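Local coordinates for protein succinate-semialdehyde dehydrogenase (Synechococcus sp., PDB 4ITA) that probably oxidises succinic semialdehyde to succinate with a nicotinamide cofactor, as an aldehyde dehydrogenase with a Rossmann-type fold that binds NADPH, at residues Trp52-Leu60 and Ile171-Glu179; Glu69-Gln80 and Pro296-Ala307. All blocks are in the same frame, centred on the assembly; numbering follows the deposited sequence.

The two contacts, whose centres lie about 26 Å apart, illustrate how the chemistry of an interface follows its place in the fold. Contact 1 joins helix 46-62 to the end of helix 162-175 and is mainly apolar: aromatic rings, alanines and branched aliphatics. Contact 2 joins the turn between helices 64-75 and 79-103 to the loop before helix 309-325; proline and methionine packing is supplemented there by backbone carbonyls and bridging waters. Each has one direct hydrogen bond, from a side-chain amide in contact 1 and a backbone N-H in contact 2. Both are partly buried, but contact 2 lies nearer the chain centre (about 17 Å against 22 Å), its Ala307 side chain about 8 Å from NADPH.

Contact 1: Trp52-Leu60 and Ile171-Glu179; sequences WLENAAAIL and ILEAAGFPE. With EDO (1,2-ethanediol), chain E.
The rings of Trp52 and Phe177 meet edge to face, the tryptophan edge toward the phenylalanine face with the planes at 61°. Over the centre of that same Phe177 face sits Trp52 CB, 3.4 Å from the ring centroid in a CH-pi contact, while Leu172 O lies in plane at the ring's edge. One face of the indole is covered by the chain that leaves helix 162-175: Gly176 O is 3.5 Å from Trp52 CE2, and Pro178 CD rests over the six-membered ring in a second CH-pi contact. With Trp52 CG beside its backbone N (chi1 -60°), the indole lies against this exit. A 1,2-ethanediol, probably from the crystallisation liquor, hydrogen-bonds to Pro178 O and Phe182 N.

Ala175 is a knob in the hole formed by Trp52, Asn55, Ala56 and Ile59, its CB 3.3 Å from Trp52 O. Ile59 CD1 reaches Ile171 O at 3.6 Å and also touches Ala174 CB, and Leu60 CD2 meets Ile171 CD1 at 3.8 Å. Phe67 packs on both Ile59 and Ile171.

Gly176, with positive phi, ends the helix in a Schellman motif. Asn55 ND2 donates to Ala175 O (2.9 Å, 170° at the hydrogen), and the acceptor lies almost in the amide plane. The chemistry thus implies a mainly apolar helix-helix joint in which one nearly straight side-chain bond occupies a carbonyl at the helix terminus.

Contact 2: Glu69-Gln80 and Pro296-Ala307; sequences EIMTTEMGKTHQ and PMAPETDIGPLA
Met297 lays its terminal methyl over one face of the His79 imidazole, CE standing 3.9 Å from the ring centroid in a CH-pi contact, with SD placed obliquely to the same ring. Bends at chi2 (-61°) and chi3 (-55°) fold the thioether back, and its sulfur also touches Thr72 CG2 at 3.7 Å and Glu69 CG. Beside it the Pro296 ring wedges into the turn: CG meets Thr72 CG2 at 3.6 Å, and CB lies 3.4 Å from Gly76 O.

Where the next helix starts, with Thr78 at its N-cap position, His79 N donates to Pro296 O (2.8 Å, 173° at the hydrogen), approaching from above the carbonyl plane. The CA of Thr78 adds a longer CA-H...O contact to that oxygen, and the threonine's CG2 faces Thr301 O at 3.5 Å. One water links His79 ND1, Gln80 OE1 and Met297 O; the histidine's strongest polar partner is Ser65.

Toward the other end, Ala307 CB packs on Met75 O at 3.4 Å. A water donates to both Met75 O and Pro305 O, and another does the same for Glu74 O and Ala307 O. Asn260 donates to Gly76 O and, through its OD1, accepts from Gly304 N, bridging the two segments. These bonds imply that the carbonyls of Glu74, Met75 and Gly76 are met by water or by the Asn260 amide, while one nearly straight bond joins the start of helix 79-103 to the loop.

Contact 1: Trp52-Leu60 and Ile171-Glu179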
ATOM      1  N   TRP A  52      11.450  24.763   8.345  1.00  6.14           N
ATOM      2  CA  TRP A  52      10.026  25.031   8.497  1.00  6.86           C
ATOM      3  C   TRP A  52       9.393  24.033   9.472  1.00  5.89           C
ATOM      4  O   TRP A  52       8.582  24.417  10.319  1.00  6.82           O
ATOM      5  CB  TRP A  52       9.342  25.056   7.128  1.00  6.43           C
ATOM      6  CG  TRP A  52       9.912  26.131   6.225  1.00  5.66           C
ATOM      7  CD1 TRP A  52      10.360  27.373   6.603  1.00  6.77           C
ATOM      8  CD2 TRP A  52      10.124  26.050   4.808  1.00  6.03           C
ATOM      9  NE1 TRP A  52      10.826  28.063   5.507  1.00  7.50           N
ATOM     10  CE2 TRP A  52      10.692  27.274   4.395  1.00  7.24           C
ATOM     11  CE3 TRP A  52       9.892  25.055   3.849  1.00  6.49           C
ATOM     12  CZ2 TRP A  52      11.037  27.527   3.065  1.00  7.23           C
ATOM     13  CZ3 TRP A  52      10.230  25.311   2.525  1.00  7.26           C
ATOM     14  CH2 TRP A  52      10.793  26.536   2.147  1.00  7.92           C
ATOM     15  N   LEU A  53       9.806  22.767   9.403  1.00  6.40           N
ATOM     16  CA  LEU A  53       9.286  21.758  10.324  1.00  7.98           C
ATOM     17  C   LEU A  53       9.681  22.051  11.769  1.00  7.37           C
ATOM     18  O   LEU A  53       8.870  21.916  12.685  1.00  7.26           O
ATOM     19  CB  LEU A  53       9.779  20.370   9.933  1.00  9.67           C
ATOM     20  CG  LEU A  53       8.778  19.383   9.354  1.00 17.24           C
ATOM     21  CD1 LEU A  53       9.405  18.000   9.311  1.00 10.62           C
ATOM     22  CD2 LEU A  53       7.491  19.374  10.170  1.00 12.23           C
ATOM     23  N   GLU A  54      10.928  22.467  11.967  1.00  6.80           N
ATOM     24  CA  GLU A  54      11.391  22.809  13.309  1.00  7.85           C
ATOM     25  C   GLU A  54      10.723  24.076  13.825  1.00  6.13           C
ATOM     26  O   GLU A  54      10.444  24.194  15.014  1.00  7.10           O
ATOM     27  CB  GLU A  54      12.925  22.895  13.364  1.00  8.04           C
ATOM     28  CG  GLU A  54      13.550  21.515  13.210  1.00  8.07           C
ATOM     29  CD  GLU A  54      15.068  21.496  13.244  1.00 12.85           C
ATOM     30  OE1 GLU A  54      15.696  22.544  12.985  1.00 15.05           O
ATOM     31  OE2 GLU A  54      15.627  20.411  13.528  1.00 15.74           O
ATOM     32  N   ASN A  55      10.438  25.014  12.926  1.00  6.06           N
ATOM     33  CA  ASN A  55       9.675  26.194  13.305  1.00  6.78           C
ATOM     34  C   ASN A  55       8.274  25.813  13.781  1.00  5.86           C
ATOM     35  O   ASN A  55       7.776  26.369  14.758  1.00  7.10           O
ATOM     36  CB  ASN A  55       9.561  27.189  12.147  1.00  6.88           C
ATOM     37  CG  ASN A  55      10.816  27.995  11.931  1.00  6.81           C
ATOM     38  OD1 ASN A  55      11.759  27.952  12.718  1.00  8.63           O
ATOM     39  ND2 ASN A  55      10.826  28.756  10.846  1.00  6.05           N
ATOM     40  N   ALA A  56       7.644  24.869  13.083  1.00  6.81           N
ATOM     41  CA  ALA A  56       6.322  24.378  13.474  1.00  6.44           C
ATOM     42  C   ALA A  56       6.368  23.747  14.864  1.00  5.60           C
ATOM     43  O   ALA A  56       5.499  24.011  15.698  1.00  7.02           O
ATOM     44  CB  ALA A  56       5.791  23.382  12.451  1.00  6.70           C
ATOM     45  N   ALA A  57       7.394  22.935  15.111  1.00  6.65           N
ATOM     46  CA  ALA A  57       7.599  22.349  16.437  1.00  6.79           C
ATOM     47  C   ALA A  57       7.713  23.427  17.508  1.00  7.18           C
ATOM     48  O   ALA A  57       7.092  23.331  18.563  1.00  7.39           O
ATOM     49  CB  ALA A  57       8.827  21.453  16.452  1.00  7.36           C
ATOM     50  N   ALA A  58       8.510  24.461  17.240  1.00  7.03           N
ATOM     51  CA  ALA A  58       8.695  25.537  18.218  1.00  7.18           C
ATOM     52  C   ALA A  58       7.397  26.296  18.499  1.00  7.87           C
ATOM     53  O   ALA A  58       7.139  26.701  19.638  1.00  8.44           O
ATOM     54  CB  ALA A  58       9.806  26.487  17.775  1.00  8.31           C
ATOM     55  N   ILE A  59       6.571  26.487  17.473  1.00  5.91           N
ATOM     56  CA  ILE A  59       5.268  27.117  17.656  1.00  8.03           C
ATOM     57  C   ILE A  59       4.375  26.261  18.562  1.00  7.46           C
ATOM     58  O   ILE A  59       3.760  26.764  19.506  1.00  8.75           O
ATOM     59  CB  ILE A  59       4.579  27.378  16.299  1.00  7.62           C
ATOM     60  CG1 ILE A  59       5.328  28.471  15.531  1.00  7.08           C
ATOM     61  CG2 ILE A  59       3.125  27.772  16.508  1.00  9.06           C
ATOM     62  CD1 ILE A  59       4.972  28.556  14.055  1.00  8.62           C
ATOM     63  N   LEU A  60       4.318  24.964  18.288  1.00  7.80           N
ATOM     64  CA  LEU A  60       3.559  24.038  19.128  1.00  7.91           C
ATOM     65  C   LEU A  60       4.067  24.009  20.570  1.00  9.22           C
ATOM     66  O   LEU A  60       3.278  23.952  21.516  1.00 10.54           O
ATOM     67  CB  LEU A  60       3.620  22.632  18.527  1.00  6.82           C
ATOM     68  CG  LEU A  60       2.772  22.423  17.271  1.00  6.33           C
ATOM     69  CD1 LEU A  60       3.317  21.262  16.462  1.00  7.06           C
ATOM     70  CD2 LEU A  60       1.315  22.169  17.647  1.00  8.20           C
ATOM     71  N   ILE A 171      -0.440  27.254  11.860  1.00  6.24           N
ATOM     72  CA  ILE A 171       0.872  26.927  12.412  1.00  6.57           C
ATOM     73  C   ILE A 171       1.873  26.733  11.282  1.00  6.25           C
ATOM     74  O   ILE A 171       2.985  27.253  11.323  1.00  6.58           O
ATOM     75  CB  ILE A 171       0.812  25.643  13.276  1.00  6.30           C
ATOM     76  CG1 ILE A 171       0.071  25.936  14.583  1.00  7.86           C
ATOM     77  CG2 ILE A 171       2.216  25.126  13.576  1.00  6.81           C
ATOM     78  CD1 ILE A 171      -0.377  24.685  15.323  1.00  9.29           C
ATOM     79  N   LEU A 172       1.469  25.996  10.256  1.00  6.88           N
ATOM     80  CA  LEU A 172       2.370  25.688   9.153  1.00  6.13           C
ATOM     81  C   LEU A 172       2.688  26.926   8.302  1.00  6.27           C
ATOM     82  O   LEU A 172       3.817  27.076   7.815  1.00  6.70           O
ATOM     83  CB  LEU A 172       1.835  24.517   8.322  1.00  6.77           C
ATOM     84  CG  LEU A 172       1.757  23.209   9.113  1.00  6.47           C
ATOM     85  CD1 LEU A 172       1.013  22.151   8.315  1.00  8.56           C
ATOM     86  CD2 LEU A 172       3.134  22.696   9.484  1.00  7.98           C
ATOM     87  N   GLU A 173       1.716  27.828   8.157  1.00  6.13           N
ATOM     88  CA  GLU A 173       1.969  29.112   7.504  1.00  5.72           C
ATOM     89  C   GLU A 173       2.971  29.941   8.300  1.00  6.22           C
ATOM     90  O   GLU A 173       3.917  30.507   7.731  1.00  6.48           O
ATOM     91  CB  GLU A 173       0.658  29.886   7.326  1.00  6.82           C
ATOM     92  CG  GLU A 173       0.788  31.194   6.534  1.00  8.60           C
ATOM     93  CD  GLU A 173       1.509  32.307   7.282  1.00 12.87           C
ATOM     94  OE1 GLU A 173       1.233  32.522   8.483  1.00 14.15           O
ATOM     95  OE2 GLU A 173       2.384  32.953   6.667  1.00 13.96           O
ATOM     96  N   ALA A 174       2.737  30.060   9.608  1.00  5.78           N
ATOM     97  CA  ALA A 174       3.616  30.848  10.469  1.00  5.53           C
ATOM     98  C   ALA A 174       5.017  30.261  10.500  1.00  6.36           C
ATOM     99  O   ALA A 174       5.991  30.997  10.650  1.00  7.62           O
ATOM    100  CB  ALA A 174       3.045  30.948  11.875  1.00  7.08           C
ATOM    101  N   ALA A 175       5.120  28.944  10.344  1.00  5.95           N
ATOM    102  CA  ALA A 175       6.412  28.271  10.355  1.00  6.99           C
ATOM    103  C   ALA A 175       7.243  28.587   9.116  1.00  5.63           C
ATOM    104  O   ALA A 175       8.475  28.471   9.140  1.00  6.66           O
ATOM    105  CB  ALA A 175       6.221  26.777  10.477  1.00  7.07           C
ATOM    106  N   GLY A 176       6.576  28.970   8.031  1.00  6.05           N
ATOM    107  CA  GLY A 176       7.259  29.330   6.804  1.00  6.48           C
ATOM    108  C   GLY A 176       6.978  28.448   5.607  1.00  6.31           C
ATOM    109  O   GLY A 176       7.512  28.698   4.533  1.00  7.37           O
ATOM    110  N   PHE A 177       6.158  27.411   5.766  1.00  5.69           N
ATOM    111  CA  PHE A 177       5.854  26.551   4.620  1.00  5.41           C
ATOM    112  C   PHE A 177       5.122  27.357   3.555  1.00  6.28           C
ATOM    113  O   PHE A 177       4.136  28.024   3.865  1.00  6.59           O
ATOM    114  CB  PHE A 177       5.013  25.337   5.032  1.00  5.58           C
ATOM    115  CG  PHE A 177       5.790  24.279   5.763  1.00  4.98           C
ATOM    116  CD1 PHE A 177       6.603  23.392   5.059  1.00  5.03           C
ATOM    117  CD2 PHE A 177       5.701  24.155   7.146  1.00  6.04           C
ATOM    118  CE1 PHE A 177       7.323  22.419   5.731  1.00  6.64           C
ATOM    119  CE2 PHE A 177       6.410  23.172   7.820  1.00  6.34           C
ATOM    120  CZ  PHE A 177       7.215  22.307   7.110  1.00  6.22           C
ATOM    121  N   PRO A 178       5.608  27.305   2.302  1.00  4.65           N
ATOM    122  CA  PRO A 178       4.979  28.111   1.243  1.00  6.06           C
ATOM    123  C   PRO A 178       3.485  27.832   1.044  1.00  6.08           C
ATOM    124  O   PRO A 178       2.989  26.724   1.300  1.00  6.56           O
ATOM    125  CB  PRO A 178       5.762  27.714  -0.005  1.00  7.27           C
ATOM    126  CG  PRO A 178       7.123  27.332   0.513  1.00  9.74           C
ATOM    127  CD  PRO A 178       6.843  26.640   1.832  1.00  7.22           C
ATOM    128  N   GLU A 179       2.774  28.852   0.580  1.00  5.89           N
ATOM    129  CA  GLU A 179       1.347  28.755   0.314  1.00  6.62           C
ATOM    130  C   GLU A 179       1.061  27.598  -0.639  1.00  5.64           C
ATOM    131  O   GLU A 179       1.718  27.448  -1.669  1.00  7.45           O
ATOM    132  CB  GLU A 179       0.865  30.061  -0.305  1.00  7.10           C
ATOM    133  CG  GLU A 179      -0.620  30.100  -0.590  1.00  7.53           C
ATOM    134  CD  GLU A 179      -1.086  31.425  -1.159  1.00  9.53           C
ATOM    135  OE1 GLU A 179      -0.252  32.325  -1.385  1.00  9.25           O
ATOM    136  OE2 GLU A 179      -2.301  31.561  -1.386  1.00  8.82           O
TER
HETATM  137  C1  EDO E 503       0.043  26.767   5.081  1.00  8.89           C
HETATM  138  O1  EDO E 503      -0.241  27.964   4.351  1.00  9.12           O
HETATM  139  C2  EDO E 503       1.356  26.157   4.611  1.00  8.69           C
HETATM  140  O2  EDO E 503       1.291  25.817   3.222  1.00  8.42           O

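Contact 2: Glu69-Gln80 and Pro296-Ala307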
ATOM      1  N   GLU A  69      -6.490  24.404  24.421  1.00  7.90           N
ATOM      2  CA  GLU A  69      -7.811  24.950  24.719  1.00 10.75           C
ATOM      3  C   GLU A  69      -8.740  24.806  23.525  1.00  9.07           C
ATOM      4  O   GLU A  69      -9.945  24.568  23.680  1.00  9.76           O
ATOM      5  CB  GLU A  69      -7.718  26.419  25.144  1.00 12.40           C
ATOM      6  CG  GLU A  69      -9.044  27.002  25.604  1.00 16.08           C
ATOM      7  CD  GLU A  69      -8.910  28.409  26.157  1.00 25.22           C
ATOM      8  OE1 GLU A  69      -7.895  29.072  25.863  1.00 29.02           O
ATOM      9  OE2 GLU A  69      -9.824  28.845  26.888  1.00 33.21           O
ATOM     10  N   ILE A  70      -8.190  24.937  22.320  1.00  8.52           N
ATOM     11  CA  ILE A  70      -9.007  24.772  21.120  1.00  8.40           C
ATOM     12  C   ILE A  70      -9.511  23.333  21.049  1.00  7.90           C
ATOM     13  O   ILE A  70     -10.700  23.104  20.809  1.00  8.33           O
ATOM     14  CB  ILE A  70      -8.236  25.112  19.828  1.00  9.55           C
ATOM     15  CG1 ILE A  70      -7.684  26.539  19.877  1.00 10.31           C
ATOM     16  CG2 ILE A  70      -9.139  24.942  18.614  1.00 10.76           C
ATOM     17  CD1 ILE A  70      -6.769  26.858  18.704  1.00 12.59           C
ATOM     18  N   MET A  71      -8.607  22.374  21.267  1.00  7.73           N
ATOM     19  CA  MET A  71      -8.962  20.950  21.242  1.00  7.97           C
ATOM     20  C   MET A  71     -10.053  20.638  22.259  1.00  7.49           C
ATOM     21  O   MET A  71     -11.067  20.015  21.936  1.00  8.03           O
ATOM     22  CB  MET A  71      -7.739  20.061  21.513  1.00  7.38           C
ATOM     23  CG  MET A  71      -6.597  20.168  20.489  1.00  8.72           C
ATOM     24  SD  MET A  71      -5.237  18.986  20.768  1.00  6.10           S
ATOM     25  CE  MET A  71      -3.823  20.105  20.864  1.00 10.67           C
ATOM     26  N   THR A  72      -9.839  21.058  23.500  1.00  7.83           N
ATOM     27  CA  THR A  72     -10.801  20.810  24.570  1.00  8.86           C
ATOM     28  C   THR A  72     -12.162  21.432  24.277  1.00  7.50           C
ATOM     29  O   THR A  72     -13.195  20.796  24.471  1.00  8.62           O
ATOM     30  CB  THR A  72     -10.251  21.326  25.906  1.00  7.70           C
ATOM     31  OG1 THR A  72      -9.054  20.606  26.219  1.00  8.74           O
ATOM     32  CG2 THR A  72     -11.266  21.144  27.031  1.00  9.33           C
ATOM     33  N   THR A  73     -12.163  22.669  23.792  1.00  8.47           N
ATOM     34  CA  THR A  73     -13.408  23.347  23.477  1.00  8.67           C
ATOM     35  C   THR A  73     -14.200  22.606  22.405  1.00  8.31           C
ATOM     36  O   THR A  73     -15.416  22.454  22.513  1.00  8.55           O
ATOM     37  CB  THR A  73     -13.140  24.780  22.996  1.00  9.53           C
ATOM     38  OG1 THR A  73     -12.517  25.516  24.054  1.00 11.54           O
ATOM     39  CG2 THR A  73     -14.430  25.475  22.577  1.00 11.88           C
ATOM     40  N   GLU A  74     -13.514  22.145  21.363  1.00  7.80           N
ATOM     41  CA  GLU A  74     -14.214  21.519  20.245  1.00  9.20           C
ATOM     42  C   GLU A  74     -14.615  20.068  20.479  1.00  7.25           C
ATOM     43  O   GLU A  74     -15.683  19.651  20.039  1.00  8.27           O
ATOM     44  CB  GLU A  74     -13.400  21.620  18.950  1.00  7.89           C
ATOM     45  CG  GLU A  74     -13.217  23.043  18.448  1.00  9.06           C
ATOM     46  CD  GLU A  74     -12.848  23.101  16.981  1.00  8.96           C
ATOM     47  OE1 GLU A  74     -11.801  22.522  16.604  1.00  8.29           O
ATOM     48  OE2 GLU A  74     -13.612  23.726  16.211  1.00  9.11           O
ATOM     49  N   MET A  75     -13.765  19.289  21.146  1.00  7.61           N
ATOM     50  CA  MET A  75     -14.019  17.852  21.214  1.00  7.72           C
ATOM     51  C   MET A  75     -13.923  17.214  22.601  1.00  8.14           C
ATOM     52  O   MET A  75     -14.075  16.003  22.732  1.00  7.96           O
ATOM     53  CB  MET A  75     -13.213  17.095  20.152  1.00  7.59           C
ATOM     54  CG  MET A  75     -11.716  17.407  20.115  1.00  8.12           C
ATOM     55  SD  MET A  75     -10.754  16.789  21.541  1.00  6.31           S
ATOM     56  CE  MET A  75     -11.062  15.011  21.404  1.00  7.65           C
ATOM     57  N   GLY A  76     -13.677  18.027  23.626  1.00  7.67           N
ATOM     58  CA  GLY A  76     -13.920  17.611  25.003  1.00  8.54           C
ATOM     59  C   GLY A  76     -12.851  16.829  25.748  1.00  8.83           C
ATOM     60  O   GLY A  76     -13.060  16.464  26.906  1.00  8.60           O
ATOM     61  N   LYS A  77     -11.711  16.555  25.122  1.00  8.24           N
ATOM     62  CA  LYS A  77     -10.634  15.891  25.861  1.00  8.64           C
ATOM     63  C   LYS A  77     -10.087  16.841  26.931  1.00  7.29           C
ATOM     64  O   LYS A  77     -10.205  18.061  26.794  1.00  8.79           O
ATOM     65  CB  LYS A  77      -9.516  15.408  24.927  1.00  8.75           C
ATOM     66  CG  LYS A  77      -8.551  16.487  24.469  1.00  8.59           C
ATOM     67  CD  LYS A  77      -7.575  15.946  23.427  1.00  8.25           C
ATOM     68  CE  LYS A  77      -6.526  15.078  24.071  1.00  9.69           C
ATOM     69  NZ  LYS A  77      -5.970  14.070  23.114  1.00 11.48           N
ATOM     70  N   THR A  78      -9.506  16.301  27.999  1.00  8.99           N
ATOM     71  CA  THR A  78      -9.021  17.176  29.060  1.00  8.90           C
ATOM     72  C   THR A  78      -7.954  18.125  28.526  1.00  9.20           C
ATOM     73  O   THR A  78      -7.171  17.775  27.630  1.00  8.84           O
ATOM     74  CB  THR A  78      -8.437  16.408  30.254  1.00 10.31           C
ATOM     75  OG1 THR A  78      -7.261  15.698  29.842  1.00 10.07           O
ATOM     76  CG2 THR A  78      -9.462  15.439  30.832  1.00  9.28           C
ATOM     77  N   HIS A  79      -7.934  19.338  29.066  1.00  9.01           N
ATOM     78  CA  HIS A  79      -6.946  20.325  28.665  1.00  8.55           C
ATOM     79  C   HIS A  79      -5.530  19.797  28.898  1.00 10.16           C
ATOM     80  O   HIS A  79      -4.631  20.009  28.077  1.00  9.72           O
ATOM     81  CB  HIS A  79      -7.178  21.629  29.428  1.00  9.41           C
ATOM     82  CG  HIS A  79      -6.291  22.753  28.996  1.00  9.22           C
ATOM     83  ND1 HIS A  79      -5.367  23.331  29.836  1.00 14.09           N
ATOM     84  CD2 HIS A  79      -6.189  23.403  27.813  1.00 10.35           C
ATOM     85  CE1 HIS A  79      -4.731  24.295  29.189  1.00 13.45           C
ATOM     86  NE2 HIS A  79      -5.215  24.362  27.963  1.00 11.24           N
ATOM     87  N   GLN A  80      -5.329  19.084  29.999  1.00  9.38           N
ATOM     88  CA  GLN A  80      -4.017  18.529  30.291  1.00  9.91           C
ATOM     89  C   GLN A  80      -3.577  17.497  29.255  1.00  9.38           C
ATOM     90  O   GLN A  80      -2.419  17.492  28.835  1.00  9.40           O
ATOM     91  CB  GLN A  80      -3.967  17.952  31.709  1.00 11.64           C
ATOM     92  CG  GLN A  80      -4.103  19.013  32.799  1.00 15.12           C
ATOM     93  CD  GLN A  80      -3.061  20.123  32.693  1.00 19.02           C
ATOM     94  OE1 GLN A  80      -3.397  21.309  32.694  1.00 23.54           O
ATOM     95  NE2 GLN A  80      -1.794  19.742  32.614  1.00 23.48           N
ATOM     96  N   PRO A 296     -13.584  19.460  31.308  1.00  9.81           N
ATOM     97  CA  PRO A 296     -12.245  19.058  30.864  1.00  9.21           C
ATOM     98  C   PRO A 296     -11.201  20.180  30.946  1.00  9.05           C
ATOM     99  O   PRO A 296     -10.003  19.898  30.932  1.00  9.43           O
ATOM    100  CB  PRO A 296     -12.478  18.608  29.416  1.00 10.23           C
ATOM    101  CG  PRO A 296     -13.708  19.344  28.978  1.00 10.06           C
ATOM    102  CD  PRO A 296     -14.573  19.390  30.219  1.00 10.13           C
ATOM    103  N   MET A 297     -11.641  21.429  31.063  1.00 10.20           N
ATOM    104  CA  MET A 297     -10.687  22.524  31.252  1.00 11.93           C
ATOM    105  C   MET A 297     -10.054  22.535  32.646  1.00 12.30           C
ATOM    106  O   MET A 297      -8.979  23.101  32.830  1.00 15.50           O
ATOM    107  CB  MET A 297     -11.326  23.882  30.951  1.00 13.00           C
ATOM    108  CG  MET A 297     -11.470  24.205  29.468  1.00 15.78           C
ATOM    109  SD  MET A 297      -9.935  24.295  28.477  1.00  9.71           S
ATOM    110  CE  MET A 297      -8.960  25.500  29.378  1.00 22.35           C
ATOM    111  N   ALA A 298     -10.701  21.897  33.621  1.00 11.16           N
ATOM    112  CA  ALA A 298     -10.157  21.824  34.976  1.00 12.61           C
ATOM    113  C   ALA A 298      -9.035  20.793  35.055  1.00 14.07           C
ATOM    114  O   ALA A 298      -9.205  19.663  34.614  1.00 13.36           O
ATOM    115  CB  ALA A 298     -11.257  21.492  35.966  1.00 14.93           C
ATOM    116  N   PRO A 299      -7.879  21.171  35.627  1.00 13.65           N
ATOM    117  CA  PRO A 299      -6.716  20.272  35.613  1.00 14.48           C
ATOM    118  C   PRO A 299      -6.911  18.967  36.389  1.00 14.46           C
ATOM    119  O   PRO A 299      -6.209  17.987  36.134  1.00 16.81           O
ATOM    120  CB  PRO A 299      -5.608  21.118  36.256  1.00 18.02           C
ATOM    121  CG  PRO A 299      -6.329  22.184  37.025  1.00 17.82           C
ATOM    122  CD  PRO A 299      -7.559  22.481  36.222  1.00 15.93           C
ATOM    123  N   GLU A 300      -7.864  18.950  37.310  1.00 14.53           N
ATOM    124  CA  GLU A 300      -8.113  17.765  38.126  1.00 14.21           C
ATOM    125  C   GLU A 300      -9.036  16.749  37.439  1.00 13.15           C
ATOM    126  O   GLU A 300      -9.195  15.624  37.907  1.00 12.92           O
ATOM    127  CB  GLU A 300      -8.722  18.178  39.464  1.00 19.71           C
ATOM    128  CG  GLU A 300     -10.097  18.825  39.334  1.00 24.25           C
ATOM    129  CD  GLU A 300     -10.048  20.339  39.188  1.00 25.45           C
ATOM    130  OE1 GLU A 300     -11.126  20.971  39.248  1.00 32.36           O
ATOM    131  OE2 GLU A 300      -8.939  20.896  39.029  1.00 22.21           O
ATOM    132  N   THR A 301      -9.647  17.145  36.330  1.00 11.46           N
ATOM    133  CA  THR A 301     -10.590  16.269  35.639  1.00 11.15           C
ATOM    134  C   THR A 301      -9.899  15.088  34.956  1.00 10.38           C
ATOM    135  O   THR A 301      -8.906  15.267  34.251  1.00 11.73           O
ATOM    136  CB  THR A 301     -11.410  17.064  34.608  1.00 10.73           C
ATOM    137  OG1 THR A 301     -12.183  18.054  35.295  1.00 11.76           O
ATOM    138  CG2 THR A 301     -12.340  16.149  33.819  1.00 10.46           C
ATOM    139  N   ASP A 302     -10.418  13.884  35.182  1.00  9.93           N
ATOM    140  CA  ASP A 302      -9.970  12.698  34.448  1.00 10.42           C
ATOM    141  C   ASP A 302     -10.807  12.458  33.199  1.00 10.44           C
ATOM    142  O   ASP A 302     -10.278  12.158  32.132  1.00 11.67           O
ATOM    143  CB  ASP A 302     -10.067  11.448  35.329  1.00  9.58           C
ATOM    144  CG  ASP A 302      -9.067  11.449  36.460  1.00 11.65           C
ATOM    145  OD1 ASP A 302      -7.859  11.579  36.190  1.00 15.46           O
ATOM    146  OD2 ASP A 302      -9.496  11.329  37.626  1.00 11.87           O
ATOM    147  N   ILE A 303     -12.119  12.579  33.350  1.00  9.32           N
ATOM    148  CA  ILE A 303     -13.065  12.230  32.302  1.00  9.09           C
ATOM    149  C   ILE A 303     -13.923  13.442  31.935  1.00  9.90           C
ATOM    150  O   ILE A 303     -14.721  13.907  32.750  1.00 10.22           O
ATOM    151  CB  ILE A 303     -14.029  11.103  32.767  1.00  9.84           C
ATOM    152  CG1 ILE A 303     -13.261   9.898  33.325  1.00 10.77           C
ATOM    153  CG2 ILE A 303     -14.971  10.693  31.640  1.00 11.98           C
ATOM    154  CD1 ILE A 303     -12.407   9.177  32.305  1.00 13.75           C
ATOM    155  N   GLY A 304     -13.738  13.965  30.726  1.00  9.84           N
ATOM    156  CA  GLY A 304     -14.644  14.962  30.177  1.00  9.19           C
ATOM    157  C   GLY A 304     -15.796  14.293  29.445  1.00  9.28           C
ATOM    158  O   GLY A 304     -15.961  13.076  29.513  1.00 10.37           O
ATOM    159  N   PRO A 305     -16.597  15.081  28.721  1.00  9.50           N
ATOM    160  CA  PRO A 305     -17.708  14.520  27.954  1.00  8.20           C
ATOM    161  C   PRO A 305     -17.187  13.777  26.726  1.00  9.11           C
ATOM    162  O   PRO A 305     -16.076  14.058  26.272  1.00  8.85           O
ATOM    163  CB  PRO A 305     -18.471  15.770  27.496  1.00  9.38           C
ATOM    164  CG  PRO A 305     -17.381  16.803  27.336  1.00  9.82           C
ATOM    165  CD  PRO A 305     -16.409  16.521  28.459  1.00  9.70           C
ATOM    166  N   LEU A 306     -17.976  12.851  26.198  1.00  8.32           N
ATOM    167  CA  LEU A 306     -17.701  12.302  24.877  1.00  8.86           C
ATOM    168  C   LEU A 306     -17.831  13.421  23.847  1.00  8.94           C
ATOM    169  O   LEU A 306     -18.470  14.443  24.105  1.00  9.23           O
ATOM    170  CB  LEU A 306     -18.664  11.160  24.565  1.00  8.58           C
ATOM    171  CG  LEU A 306     -18.598   9.999  25.559  1.00  7.91           C
ATOM    172  CD1 LEU A 306     -19.626   8.949  25.190  1.00 10.84           C
ATOM    173  CD2 LEU A 306     -17.194   9.395  25.602  1.00 12.01           C
ATOM    174  N   ALA A 307     -17.248  13.235  22.673  1.00  7.70           N
ATOM    175  CA  ALA A 307     -17.095  14.367  21.759  1.00  8.04           C
ATOM    176  C   ALA A 307     -18.386  14.825  21.103  1.00  8.97           C
ATOM    177  O   ALA A 307     -18.517  15.998  20.759  1.00 10.50           O
ATOM    178  CB  ALA A 307     -16.069  14.066  20.706  1.00  8.98           C
TER
HETATM  179  O   HOH W   1     -17.087  17.535  19.139  1.00 15.90           O
HETATM  180  O   HOH W   2     -14.220  13.919  24.399  1.00  9.56           O
HETATM  181  O   HOH W   3      -6.073  22.696  32.627  1.00 21.81           O
HETATM  182  O   HOH W   4      -7.356  19.219  32.213  1.00 12.02           O